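PDB 2HLH: nodulation fucosyltransferase NodZ, which belongs to the NodZ family of bacterial fucosyltransferases and has a GT-B fold, with two Rossmann-like domains. Local coordinates for residues L19-S24 with C131-C136; F57-E62 with N147-S152; K209-P214 with V297-E302. All blocks are in the same frame, centred on the assembly; numbering follows the deposited sequence.

Interaction 1 (L19-S24 with C131-C136)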
loop_
_atom_site.group_PDB
_atom_site.type_symbol
_atom_site.label_atom_id
_atom_site.label_comp_id
_atom_site.label_asym_id
_atom_site.label_seq_id
_atom_site.Cartn_x
_atom_site.Cartn_y
_atom_site.Cartn_z
ATOM N N LEU A 19 3.480 0.293 1.495
ATOM C CA LEU A 19 3.328 1.715 1.869
ATOM C C LEU A 19 2.824 1.882 3.290
ATOM O O LEU A 19 3.266 2.793 3.974
ATOM C CB LEU A 19 2.410 2.437 0.887
ATOM C CG LEU A 19 3.097 2.489 -0.513
ATOM C CD1 LEU A 19 2.100 2.975 -1.564
ATOM C CD2 LEU A 19 4.352 3.318 -0.495
ATOM N N TRP A 20 1.953 0.989 3.753
ATOM C CA TRP A 20 1.535 1.022 5.172
ATOM C C TRP A 20 2.705 0.662 6.092
ATOM O O TRP A 20 3.000 1.350 7.095
ATOM C CB TRP A 20 0.339 0.092 5.364
ATOM C CG TRP A 20 -0.508 0.369 6.552
ATOM C CD1 TRP A 20 -0.169 1.079 7.682
ATOM C CD2 TRP A 20 -1.834 -0.068 6.732
ATOM N NE1 TRP A 20 -1.236 1.105 8.566
ATOM C CE2 TRP A 20 -2.264 0.380 8.007
ATOM C CE3 TRP A 20 -2.717 -0.843 5.943
ATOM C CZ2 TRP A 20 -3.548 0.159 8.472
ATOM C CZ3 TRP A 20 -3.964 -1.095 6.411
ATOM C CH2 TRP A 20 -4.390 -0.582 7.683
ATOM N N SER A 21 3.388 -0.430 5.750
ATOM C CA SER A 21 4.567 -0.850 6.480
ATOM C C SER A 21 5.647 0.238 6.486
ATOM O O SER A 21 6.343 0.424 7.490
ATOM C CB SER A 21 5.090 -2.182 5.904
ATOM O OG SER A 21 4.133 -3.230 6.152
ATOM N N LEU A 22 5.803 0.943 5.356
ATOM C CA LEU A 22 6.733 2.063 5.230
ATOM C C LEU A 22 6.400 3.156 6.203
ATOM O O LEU A 22 7.282 3.694 6.850
ATOM C CB LEU A 22 6.732 2.637 3.805
ATOM C CG LEU A 22 7.681 3.829 3.557
ATOM C CD1 LEU A 22 9.098 3.580 3.921
ATOM C CD2 LEU A 22 7.597 4.216 2.150
ATOM N N ALA A 23 5.110 3.440 6.351
ATOM C CA ALA A 23 4.669 4.483 7.291
ATOM C C ALA A 23 5.006 4.111 8.724
ATOM O O ALA A 23 5.401 4.966 9.509
ATOM C CB ALA A 23 3.178 4.711 7.147
ATOM N N SER A 24 4.877 2.832 9.078
ATOM C CA SER A 24 5.249 2.416 10.426
ATOM C C SER A 24 6.763 2.576 10.709
ATOM O O SER A 24 7.157 2.998 11.808
ATOM C CB SER A 24 4.819 0.972 10.680
ATOM O OG SER A 24 3.403 0.853 10.468
ATOM N N CYS A 131 5.329 -7.645 8.139
ATOM C CA CYS A 131 4.179 -6.773 7.891
ATOM C C CYS A 131 3.992 -5.812 9.061
ATOM O O CYS A 131 3.830 -6.254 10.193
ATOM C CB CYS A 131 2.935 -7.586 7.728
ATOM S SG CYS A 131 1.487 -6.592 7.272
ATOM N N LEU A 132 4.008 -4.500 8.791
ATOM C CA LEU A 132 3.734 -3.505 9.826
ATOM C C LEU A 132 2.473 -2.698 9.573
ATOM O O LEU A 132 2.305 -1.569 10.053
ATOM C CB LEU A 132 4.955 -2.616 10.026
ATOM C CG LEU A 132 6.172 -3.356 10.608
ATOM C CD1 LEU A 132 7.370 -2.390 10.651
ATOM C CD2 LEU A 132 5.870 -3.908 12.007
ATOM N N MET A 133 1.539 -3.303 8.860
ATOM C CA MET A 133 0.215 -2.718 8.748
ATOM C C MET A 133 -0.350 -2.605 10.145
ATOM O O MET A 133 -0.165 -3.500 11.003
ATOM C CB MET A 133 -0.721 -3.606 7.920
ATOM C CG MET A 133 -0.319 -3.647 6.453
ATOM S SD MET A 133 -1.082 -4.961 5.482
ATOM C CE MET A 133 -2.758 -4.811 5.895
ATOM N N TRP A 134 -1.059 -1.512 10.350
ATOM C CA TRP A 134 -1.706 -1.128 11.605
ATOM C C TRP A 134 -0.737 -0.690 12.725
ATOM O O TRP A 134 -1.192 -0.486 13.871
ATOM C CB TRP A 134 -2.648 -2.208 12.161
ATOM C CG TRP A 134 -3.694 -2.712 11.201
ATOM C CD1 TRP A 134 -3.649 -3.863 10.455
ATOM C CD2 TRP A 134 -4.936 -2.089 10.905
ATOM N NE1 TRP A 134 -4.807 -3.982 9.706
ATOM C CE2 TRP A 134 -5.604 -2.900 9.964
ATOM C CE3 TRP A 134 -5.531 -0.887 11.304
ATOM C CZ2 TRP A 134 -6.845 -2.557 9.434
ATOM C CZ3 TRP A 134 -6.775 -0.555 10.791
ATOM C CH2 TRP A 134 -7.421 -1.388 9.868
ATOM N N ARG A 135 0.527 -0.519 12.442
ATOM C CA ARG A 135 1.505 -0.232 13.495
ATOM C C ARG A 135 1.964 1.243 13.482
ATOM O O ARG A 135 3.160 1.532 13.702
ATOM C CB ARG A 135 2.711 -1.127 13.350
ATOM C CG ARG A 135 2.625 -2.455 13.986
ATOM C CD ARG A 135 1.551 -3.302 13.557
ATOM N NE ARG A 135 1.349 -4.426 14.501
ATOM C CZ ARG A 135 0.428 -5.380 14.321
ATOM N NH1 ARG A 135 -0.394 -5.368 13.239
ATOM N NH2 ARG A 135 0.313 -6.349 15.227
ATOM N N CYS A 136 1.054 2.151 13.159
ATOM C CA CYS A 136 1.379 3.563 13.133
ATOM C C CYS A 136 0.078 4.320 13.147
ATOM O O CYS A 136 -1.018 3.713 13.031
ATOM C CB CYS A 136 2.235 3.878 11.911
ATOM S SG CYS A 136 1.341 3.632 10.322
HETATM O O HOH W 1 -2.315 2.598 10.891
HETATM O O HOH W 2 5.654 2.883 14.114
#
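The indole of Trp20 is laid against the turn at 132-135. Over one face sit Met133 CA and the backbone N of Trp134. Met133 CA is 3.8 Å from the centroid of the Trp20 five-membered ring and only 6° off its normal, a CH-pi contact. Cys136 SG lies at the edge, 4.0 Å from Trp20 CD1. At the far end of the indole, Trp20 CH2 comes down over the face of Trp134, 3.5 Å from Trp134 CE2. This is an edge-to-face pair with planes 53° apart. Met133 CG also packs on Trp20 CE3 at 3.7 Å. Trp20 CG is set anti to the backbone N (chi1 -158°), which swings the indole off the helix and across the turn.

The turn is of type II, with Met133 and Trp134 at its centre, and Trp134 has the positive phi expected there. It belongs to the loop after strand 125-128 of the N-terminal Rossmann-like domain. Its partner is helix 15-32, which follows the neighbouring strand 6-10. Helix 291-296 meets both tryptophans through Arg291.

Two serines bind the turn. Leu132 N donates to Ser21 OG at 2.9 Å in a nearly straight bond, and Asp17 holds the same hydroxyl. Ser24 OG donates to Leu132 O at 2.7 Å. Arg135 N, within the turn, reaches Leu132 O from the opposite face of the carbonyl plane, at 3.2 Å. Arg135 NH1 bonds Met133 O at 2.9 Å, with the acceptor in the guanidinium plane. Two waters extend the contact. One accepts from Trp20 NE1 and donates to Cys136 O. The other donates to Ser24 O and Arg135 O.

Interaction 2 (F57-E62 with N147-S152). With PO4 (phosphate ion), chain C.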
loop_
_atom_site.group_PDB
_atom_site.type_symbol
_atom_site.label_atom_id
_atom_site.label_comp_id
_atom_site.label_asym_id
_atom_site.label_seq_id
_atom_site.Cartn_x
_atom_site.Cartn_y
_atom_site.Cartn_z
ATOM N N PHE A 57 9.194 2.793 -9.332
ATOM C CA PHE A 57 7.794 3.267 -9.217
ATOM C C PHE A 57 7.673 4.679 -8.682
ATOM O O PHE A 57 6.691 5.360 -9.005
ATOM C CB PHE A 57 7.007 2.301 -8.316
ATOM C CG PHE A 57 6.982 0.886 -8.874
ATOM C CD1 PHE A 57 6.244 0.589 -9.988
ATOM C CD2 PHE A 57 7.823 -0.103 -8.348
ATOM C CE1 PHE A 57 6.236 -0.690 -10.494
ATOM C CE2 PHE A 57 7.842 -1.349 -8.886
ATOM C CZ PHE A 57 7.065 -1.646 -9.960
ATOM N N PHE A 58 8.619 5.096 -7.816
ATOM C CA PHE A 58 8.601 6.417 -7.230
ATOM C C PHE A 58 9.847 7.235 -7.524
ATOM O O PHE A 58 10.920 6.690 -7.775
ATOM C CB PHE A 58 8.428 6.297 -5.709
ATOM C CG PHE A 58 7.101 5.704 -5.316
ATOM C CD1 PHE A 58 5.959 6.510 -5.172
ATOM C CD2 PHE A 58 6.989 4.335 -5.129
ATOM C CE1 PHE A 58 4.716 5.925 -4.856
ATOM C CE2 PHE A 58 5.773 3.757 -4.790
ATOM C CZ PHE A 58 4.639 4.571 -4.674
ATOM N N GLU A 59 9.689 8.555 -7.502
ATOM C CA GLU A 59 10.791 9.479 -7.753
ATOM C C GLU A 59 11.747 9.496 -6.543
ATOM O O GLU A 59 11.356 9.127 -5.449
ATOM C CB GLU A 59 10.253 10.870 -8.057
ATOM C CG GLU A 59 9.423 10.934 -9.336
ATOM C CD GLU A 59 8.986 12.332 -9.742
ATOM O OE1 GLU A 59 9.083 13.254 -8.877
ATOM O OE2 GLU A 59 8.546 12.477 -10.930
ATOM N N PRO A 60 12.991 9.941 -6.740
ATOM C CA PRO A 60 13.921 10.040 -5.611
ATOM C C PRO A 60 13.406 10.893 -4.487
ATOM O O PRO A 60 12.782 11.930 -4.720
ATOM C CB PRO A 60 15.119 10.738 -6.225
ATOM C CG PRO A 60 15.051 10.364 -7.670
ATOM C CD PRO A 60 13.620 10.435 -7.981
ATOM N N VAL A 61 13.642 10.445 -3.268
ATOM C CA VAL A 61 13.230 11.196 -2.094
ATOM C C VAL A 61 14.337 11.103 -1.031
ATOM O O VAL A 61 14.806 10.008 -0.737
ATOM C CB VAL A 61 11.866 10.708 -1.594
ATOM C CG1 VAL A 61 11.799 9.220 -1.356
ATOM C CG2 VAL A 61 11.405 11.479 -0.335
ATOM N N GLU A 62 14.723 12.240 -0.463
ATOM C CA GLU A 62 15.802 12.266 0.526
ATOM C C GLU A 62 15.347 12.748 1.898
ATOM O O GLU A 62 16.124 12.685 2.847
ATOM C CB GLU A 62 16.931 13.150 0.036
ATOM C CG GLU A 62 17.566 12.656 -1.273
ATOM C CD GLU A 62 16.803 13.118 -2.522
ATOM O OE1 GLU A 62 16.393 14.291 -2.566
ATOM O OE2 GLU A 62 16.649 12.310 -3.477
ATOM N N ASN A 147 4.086 12.550 0.509
ATOM C CA ASN A 147 5.478 12.954 0.439
ATOM C C ASN A 147 6.407 12.003 -0.277
ATOM O O ASN A 147 7.626 12.121 -0.145
ATOM C CB ASN A 147 5.955 13.235 1.863
ATOM C CG ASN A 147 5.290 14.432 2.431
ATOM O OD1 ASN A 147 5.797 15.530 2.272
ATOM N ND2 ASN A 147 4.076 14.256 2.994
ATOM N N ILE A 148 5.820 11.024 -0.976
ATOM C CA ILE A 148 6.550 10.322 -2.033
ATOM C C ILE A 148 5.728 10.565 -3.315
ATOM O O ILE A 148 4.541 10.864 -3.234
ATOM C CB ILE A 148 6.770 8.824 -1.738
ATOM C CG1 ILE A 148 5.462 8.074 -1.740
ATOM C CG2 ILE A 148 7.576 8.632 -0.412
ATOM C CD1 ILE A 148 5.618 6.615 -1.407
ATOM N N LYS A 149 6.388 10.563 -4.461
ATOM C CA LYS A 149 5.772 10.978 -5.706
ATOM C C LYS A 149 5.955 9.849 -6.738
ATOM O O LYS A 149 7.081 9.407 -7.001
ATOM C CB LYS A 149 6.417 12.265 -6.185
ATOM C CG LYS A 149 5.770 12.903 -7.320
ATOM C CD LYS A 149 6.197 14.401 -7.495
ATOM C CE LYS A 149 5.338 15.097 -8.545
ATOM N NZ LYS A 149 5.560 16.586 -8.543
ATOM N N LEU A 150 4.837 9.396 -7.313
ATOM C CA LEU A 150 4.887 8.374 -8.351
ATOM C C LEU A 150 5.726 8.881 -9.492
ATOM O O LEU A 150 5.708 10.082 -9.822
ATOM C CB LEU A 150 3.472 8.101 -8.886
ATOM C CG LEU A 150 2.592 7.274 -7.935
ATOM C CD1 LEU A 150 1.146 7.337 -8.388
ATOM C CD2 LEU A 150 3.110 5.874 -7.843
ATOM N N ARG A 151 6.383 7.958 -10.177
ATOM C CA ARG A 151 7.052 8.292 -11.427
ATOM C C ARG A 151 6.063 8.891 -12.414
ATOM O O ARG A 151 4.895 8.470 -12.507
ATOM C CB ARG A 151 7.729 7.048 -12.038
ATOM C CG ARG A 151 8.914 6.557 -11.276
ATOM C CD ARG A 151 10.142 7.344 -11.578
ATOM N NE ARG A 151 11.302 6.916 -10.828
ATOM C CZ ARG A 151 12.470 7.562 -10.802
ATOM N NH1 ARG A 151 12.660 8.725 -11.475
ATOM N NH2 ARG A 151 13.450 7.073 -10.105
ATOM N N SER A 152 6.567 9.846 -13.216
ATOM C CA SER A 152 5.726 10.602 -14.154
ATOM C C SER A 152 4.919 9.747 -15.104
ATOM O O SER A 152 3.810 10.097 -15.429
ATOM C CB SER A 152 6.556 11.606 -14.966
ATOM O OG SER A 152 7.490 10.962 -15.803
HETATM P P PO4 C . 10.306 10.954 -13.698
HETATM O O1 PO4 C . 9.825 10.726 -15.102
HETATM O O2 PO4 C . 10.726 12.389 -13.564
HETATM O O3 PO4 C . 9.184 10.812 -12.625
HETATM O O4 PO4 C . 11.454 10.053 -13.450
HETATM O O HOH W 3 9.153 10.316 -4.183
#
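Lys149 O accepts from Glu59 N at 2.8 Å. Phe58 CA adds a CA-H...O contact to Lys149 O at 3.4 Å. The companion bond runs from Arg151 N to Phe57 O, 2.9 Å. Together they frame Phe58 and Leu150 as a non-hydrogen-bonded antiparallel pair in a single beta bridge. A water joins Glu59 O to Lys149 N.

The bridge links the loop before strand 63-64 to the connection between helices 138-147 and 152-166. Arg151 is the N-cap of the second helix. Just past it, Ser152 N donates to O3 of a phosphate ion at 2.9 Å, and Arg151 NH1 donates to phosphate O4 at 2.7 Å. A bend at chi2 (-81°) turns the Arg151 guanidinium so that one face rests over Glu59 CA. The carboxylate of Glu59 forms a salt bridge with Arg155.

On the buried side, Ile148 CD1 stands over the face of Phe58, 3.9 Å from the ring centroid. Leu150 CD2 approaches Phe58 CE1 at 3.4 Å. Tyr272 of helix 258-274 touches both Phe58 and Leu150.

Interaction 3 (K209-P214 with V297-E302)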
loop_
_atom_site.group_PDB
_atom_site.type_symbol
_atom_site.label_atom_id
_atom_site.label_comp_id
_atom_site.label_asym_id
_atom_site.label_seq_id
_atom_site.Cartn_x
_atom_site.Cartn_y
_atom_site.Cartn_z
ATOM N N LYS A 209 -25.194 2.947 -5.415
ATOM C CA LYS A 209 -25.859 3.764 -6.444
ATOM C C LYS A 209 -27.124 4.443 -5.954
ATOM O O LYS A 209 -27.512 5.479 -6.499
ATOM C CB LYS A 209 -26.190 2.932 -7.702
ATOM C CG LYS A 209 -24.957 2.620 -8.583
ATOM C CD LYS A 209 -25.372 1.971 -9.909
ATOM C CE LYS A 209 -26.010 3.030 -10.868
ATOM N NZ LYS A 209 -26.322 2.358 -12.109
ATOM N N ALA A 210 -27.771 3.887 -4.932
ATOM C CA ALA A 210 -28.978 4.504 -4.339
ATOM C C ALA A 210 -28.684 5.711 -3.454
ATOM O O ALA A 210 -29.583 6.445 -3.102
ATOM C CB ALA A 210 -29.769 3.468 -3.554
ATOM N N LEU A 211 -27.423 5.912 -3.088
ATOM C CA LEU A 211 -27.028 7.109 -2.348
ATOM C C LEU A 211 -27.057 8.332 -3.263
ATOM O O LEU A 211 -27.075 8.198 -4.478
ATOM C CB LEU A 211 -25.609 6.948 -1.812
ATOM C CG LEU A 211 -25.411 5.765 -0.868
ATOM C CD1 LEU A 211 -23.964 5.612 -0.518
ATOM C CD2 LEU A 211 -26.225 5.974 0.386
ATOM N N SER A 212 -27.018 9.528 -2.684
ATOM C CA SER A 212 -27.099 10.715 -3.503
ATOM C C SER A 212 -25.673 11.264 -3.760
ATOM O O SER A 212 -24.778 11.171 -2.907
ATOM C CB SER A 212 -28.092 11.726 -2.904
ATOM O OG SER A 212 -27.446 12.931 -2.573
ATOM N N TYR A 213 -25.466 11.745 -4.984
ATOM C CA TYR A 213 -24.186 12.269 -5.439
ATOM C C TYR A 213 -24.397 13.600 -6.126
ATOM O O TYR A 213 -25.474 13.835 -6.659
ATOM C CB TYR A 213 -23.521 11.302 -6.408
ATOM C CG TYR A 213 -23.188 9.974 -5.770
ATOM C CD1 TYR A 213 -21.982 9.772 -5.107
ATOM C CD2 TYR A 213 -24.116 8.934 -5.783
ATOM C CE1 TYR A 213 -21.694 8.553 -4.499
ATOM C CE2 TYR A 213 -23.839 7.705 -5.175
ATOM C CZ TYR A 213 -22.630 7.511 -4.535
ATOM O OH TYR A 213 -22.356 6.293 -3.873
ATOM N N PRO A 214 -23.395 14.476 -6.101
ATOM C CA PRO A 214 -23.541 15.797 -6.718
ATOM C C PRO A 214 -23.403 15.802 -8.234
ATOM O O PRO A 214 -23.874 16.726 -8.881
ATOM C CB PRO A 214 -22.426 16.602 -6.067
ATOM C CG PRO A 214 -21.412 15.607 -5.739
ATOM C CD PRO A 214 -22.131 14.368 -5.372
ATOM N N VAL A 297 -11.535 8.782 0.983
ATOM C CA VAL A 297 -12.841 8.802 0.290
ATOM C C VAL A 297 -13.971 9.124 1.270
ATOM O O VAL A 297 -13.981 8.617 2.374
ATOM C CB VAL A 297 -13.068 7.423 -0.425
ATOM C CG1 VAL A 297 -14.457 7.244 -0.926
ATOM C CG2 VAL A 297 -12.089 7.292 -1.551
ATOM N N PRO A 298 -14.942 9.975 0.872
ATOM C CA PRO A 298 -15.998 10.332 1.801
ATOM C C PRO A 298 -16.855 9.184 2.382
ATOM O O PRO A 298 -17.294 9.286 3.487
ATOM C CB PRO A 298 -16.908 11.241 0.966
ATOM C CG PRO A 298 -16.072 11.733 -0.144
ATOM C CD PRO A 298 -15.039 10.720 -0.400
ATOM N N ARG A 299 -17.079 8.133 1.606
ATOM C CA ARG A 299 -17.957 7.045 1.986
ATOM C C ARG A 299 -17.337 5.701 1.611
ATOM O O ARG A 299 -16.887 5.509 0.504
ATOM C CB ARG A 299 -19.330 7.223 1.331
ATOM C CG ARG A 299 -20.095 8.393 1.987
ATOM C CD ARG A 299 -21.601 8.484 1.619
ATOM N NE ARG A 299 -21.771 8.897 0.251
ATOM C CZ ARG A 299 -22.880 9.415 -0.268
ATOM N NH1 ARG A 299 -23.989 9.518 0.429
ATOM N NH2 ARG A 299 -22.877 9.744 -1.546
ATOM N N ILE A 300 -17.287 4.792 2.588
ATOM C CA ILE A 300 -16.790 3.452 2.385
ATOM C C ILE A 300 -17.901 2.469 2.665
ATOM O O ILE A 300 -18.560 2.584 3.674
ATOM C CB ILE A 300 -15.559 3.189 3.300
ATOM C CG1 ILE A 300 -14.408 4.139 2.934
ATOM C CG2 ILE A 300 -15.082 1.790 3.154
ATOM C CD1 ILE A 300 -14.295 5.403 3.811
ATOM N N ILE A 301 -18.114 1.527 1.755
ATOM C CA ILE A 301 -19.053 0.421 1.960
ATOM C C ILE A 301 -18.223 -0.877 2.039
ATOM O O ILE A 301 -17.410 -1.172 1.132
ATOM C CB ILE A 301 -20.093 0.365 0.815
ATOM C CG1 ILE A 301 -21.048 1.561 0.951
ATOM C CG2 ILE A 301 -20.901 -0.972 0.817
ATOM C CD1 ILE A 301 -22.023 1.752 -0.192
ATOM N N GLU A 302 -18.444 -1.621 3.128
ATOM C CA GLU A 302 -17.701 -2.851 3.529
ATOM C C GLU A 302 -18.781 -3.936 3.768
ATOM O O GLU A 302 -19.884 -3.626 4.260
ATOM C CB GLU A 302 -16.834 -2.535 4.748
ATOM C CG GLU A 302 -15.628 -1.593 4.599
ATOM C CD GLU A 302 -14.754 -1.351 5.835
ATOM O OE1 GLU A 302 -14.978 -1.881 6.963
ATOM O OE2 GLU A 302 -13.775 -0.549 5.739
#
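Nearly all the close packing here surrounds the guanidinium of Arg299, while the backbones stay well apart. Arg299 NH2 donates to Ser212 O at 2.7 Å. The oxygen lies close to the guanidinium plane, so the bond is made at the edge of the group. One face of the guanidinium is covered by Leu211. Leu211 CD1 stands over the centre, 4.0 Å from Arg299 CZ, and Leu211 CB approaches Arg299 NH1 at 3.8 Å. Tyr213 takes up the remaining close contact. Arg299 NH2 is over the face of its ring, toward the rim, 3.4 Å from Tyr213 CE1. The two planes are 65° apart. This makes an off-centre cation-pi contact, with Arg299 CZ 4.9 Å from the centroid of the Tyr213 ring. A bend at chi3 (-71°) directs the end of the arginine into this site.

The contact lies in the C-terminal Rossmann-like domain. Residues 209-214 end helix 194-210 and lead toward strand 217-223. That helix is the crossover of a right-handed beta-alpha-beta unit between the parallel strands 170-176 and 217-223. Arg299 begins strand 299-303, on the other side of strand 279-283 in the same sheet. The Tyr213 hydroxyl bridges helix and sheet, hydrogen-bonded to Ala208 O of helix 194-210 and Thr279 OG1 of strand 279-283. Its side chain touches Ile172 of strand 170-176. The Arg299 side chain also touches Met313 and Asp315 of strand 311-315.

The rest of the contact is loose. Leu211 CD1 and Ile301 CD1 come no nearer than 4.3 Å. The closest CA atoms, those of Leu211 and Arg299, are 10.1 Å apart. Only 195 Å² is buried in all. Ser212 is exposed and turns its CB away from the strand, meeting the arginine through its backbone oxygen.

Overall arrangement
From the N terminus, the chain passes helix 15-32 with segment 19-24, then segment 57-62. Segment 131-136 returns to the helix and closes interaction 1. Segment 147-152 then closes interaction 2, so these two contacts cross. They also touch, through Leu19 CD2 and Ile148 CD1 at 3.6 Å. Interaction 1 joins the first helix to the loop after strand 125-128. Interaction 2 joins the loop before strand 63-64 to the start of helix 152-166. Interaction 3 follows in series, closing a later loop within the C-terminal domain, from the end of helix 194-210 to strand 299-303 of the second sheet. Its centre is about 27 Å from that of interaction 1 and about 31 Å from that of interaction 2.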